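Local coordinates for pheromone response PrgU-like domain-containing protein (Enterococcus faecalis, PDB 2GMQ), which is of unknown function but, as a plasmid-encoded member of the PrgU family, probably takes part in the pheromone response, at residues N41-A44 with M45-Y49. Numbering follows the deposited sequence.
Sequences NTRA and MEMWY
The short helix 41-50, which follows strand 34-39, brings R43 against both E46 and selenomethionine M47, one turn further along, and R43 and E46 lie at the interface with a second subunit. Four i to i+4 backbone bonds join the two halves of the helix: M45 N to N41 O, E46 N to T42 O, M47 N to R43 O and W48 N to A44 O. On the side chains, R43 NE meets E46 OE2 at 2.9 Å in a salt bridge. Its N-H...O angle of 119° makes the hydrogen-bond part weak, and the guanidinium and carboxylate planes stand 49° apart, so the groups meet obliquely rather than as a flat fork. The bend at chi2 of R43 (58°) turns CD and NE toward the E46 carboxylate, with R43 CD 3.4 Å from E46 OE2. From the next position M47 reaches over one face of the guanidinium: its methyl CE lies 3.6 Å from R43 NH2, offset toward the rim. The M47 chain runs extended beyond CG, which spans the distance to that face, and on the way M47 CG passes 3.2 Å from R43 O. The strongest polar partners of both charged groups lie outside the helix: R43 NH1 makes a salt bridge to D22, while E46 OE1 accepts from the backbone N of Q19 of the second subunit. R43 NH2 bonds to Q52 and forms a salt bridge to E46 OE2 of the second subunit; E46 OE2 in turn forms one to R43 NH2 of that subunit, and the two R43 NH2 groups come close. Shared carboxylates probably offset the like charges of the two arginines, making this buried network an ionic link between subunits as well as within the helix.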
loop_
_atom_site.group_PDB
_atom_site.type_symbol
_atom_site.label_atom_id
_atom_site.label_comp_id
_atom_site.label_asym_id
_atom_site.label_seq_id
_atom_site.Cartn_x
_atom_site.Cartn_y
_atom_site.Cartn_z
ATOM N N ASN A 41 13.594 2.110 4.557
ATOM C CA ASN A 41 14.440 1.130 5.216
ATOM C C ASN A 41 14.619 -0.170 4.433
ATOM O O ASN A 41 15.745 -0.704 4.341
ATOM C CB ASN A 41 13.940 0.781 6.643
ATOM C CG ASN A 41 14.034 1.959 7.618
ATOM O OD1 ASN A 41 14.311 3.115 7.283
ATOM N ND2 ASN A 41 13.792 1.633 8.873
ATOM N N THR A 42 13.534 -0.696 3.867
ATOM C CA THR A 42 13.631 -2.016 3.163
ATOM C C THR A 42 14.543 -1.915 1.928
ATOM O O THR A 42 15.471 -2.699 1.754
ATOM C CB THR A 42 12.240 -2.504 2.741
ATOM O OG1 THR A 42 11.451 -2.613 3.957
ATOM C CG2 THR A 42 12.370 -3.961 2.212
ATOM N N ARG A 43 14.298 -0.897 1.147
ATOM C CA ARG A 43 15.117 -0.632 -0.060
ATOM C C ARG A 43 16.581 -0.388 0.399
ATOM O O ARG A 43 17.507 -0.837 -0.259
ATOM C CB ARG A 43 14.596 0.537 -0.905
ATOM C CG ARG A 43 15.479 0.669 -2.274
ATOM C CD ARG A 43 15.415 -0.655 -3.090
ATOM N NE ARG A 43 16.285 -0.579 -4.275
ATOM C CZ ARG A 43 15.988 0.073 -5.426
ATOM N NH1 ARG A 43 14.869 0.757 -5.531
ATOM N NH2 ARG A 43 16.883 0.113 -6.419
ATOM N N ALA A 44 16.809 0.351 1.487
ATOM C CA ALA A 44 18.206 0.618 1.898
ATOM C C ALA A 44 18.927 -0.701 2.226
ATOM O O ALA A 44 20.134 -0.854 1.911
ATOM C CB ALA A 44 18.280 1.530 3.038
HETATM N N MSE A 45 18.207 -1.637 2.880
HETATM C CA MSE A 45 18.803 -2.921 3.195
HETATM C C MSE A 45 19.114 -3.686 1.924
HETATM O O MSE A 45 20.199 -4.205 1.779
HETATM C CB MSE A 45 17.907 -3.732 4.115
HETATM C CG MSE A 45 18.589 -5.020 4.569
HETATM SE SE MSE A 45 20.145 -4.750 5.803
HETATM C CE MSE A 45 19.099 -4.531 7.458
ATOM N N GLU A 46 18.183 -3.725 0.984
ATOM C CA GLU A 46 18.479 -4.298 -0.316
ATOM C C GLU A 46 19.729 -3.670 -0.944
ATOM O O GLU A 46 20.556 -4.434 -1.415
ATOM C CB GLU A 46 17.237 -4.122 -1.233
ATOM C CG GLU A 46 17.283 -4.970 -2.465
ATOM C CD GLU A 46 16.585 -4.223 -3.606
ATOM O OE1 GLU A 46 15.423 -4.598 -3.841
ATOM O OE2 GLU A 46 17.226 -3.315 -4.219
HETATM N N MSE A 47 19.866 -2.319 -0.972
HETATM C CA MSE A 47 20.962 -1.651 -1.617
HETATM C C MSE A 47 22.242 -1.996 -0.844
HETATM O O MSE A 47 23.317 -2.140 -1.490
HETATM C CB MSE A 47 20.749 -0.140 -1.627
HETATM C CG MSE A 47 19.551 0.178 -2.474
HETATM SE SE MSE A 47 19.490 2.152 -2.465
HETATM C CE MSE A 47 18.512 2.424 -4.199
ATOM N N TRP A 48 22.127 -2.195 0.484
ATOM C CA TRP A 48 23.273 -2.605 1.255
ATOM C C TRP A 48 23.827 -3.986 0.816
ATOM O O TRP A 48 25.031 -4.163 0.626
ATOM C CB TRP A 48 22.919 -2.605 2.735
ATOM C CG TRP A 48 24.083 -2.866 3.478
ATOM C CD1 TRP A 48 25.158 -2.053 3.623
ATOM C CD2 TRP A 48 24.386 -4.079 4.135
ATOM N NE1 TRP A 48 26.124 -2.673 4.354
ATOM C CE2 TRP A 48 25.668 -3.923 4.713
ATOM C CE3 TRP A 48 23.683 -5.280 4.335
ATOM C CZ2 TRP A 48 26.289 -4.941 5.458
ATOM C CZ3 TRP A 48 24.302 -6.297 5.103
ATOM C CH2 TRP A 48 25.589 -6.111 5.650
ATOM N N TYR A 49 22.942 -4.959 0.627
ATOM C CA TYR A 49 23.375 -6.294 0.228
ATOM C C TYR A 49 23.990 -6.224 -1.175
ATOM O O TYR A 49 25.000 -6.934 -1.393
ATOM C CB TYR A 49 22.261 -7.332 0.239
ATOM C CG TYR A 49 21.895 -7.832 1.608
ATOM C CD1 TYR A 49 22.707 -8.755 2.247
ATOM C CD2 TYR A 49 20.779 -7.361 2.289
ATOM C CE1 TYR A 49 22.352 -9.244 3.510
ATOM C CE2 TYR A 49 20.419 -7.841 3.553
ATOM C CZ TYR A 49 21.234 -8.763 4.160
ATOM O OH TYR A 49 20.962 -9.321 5.398
#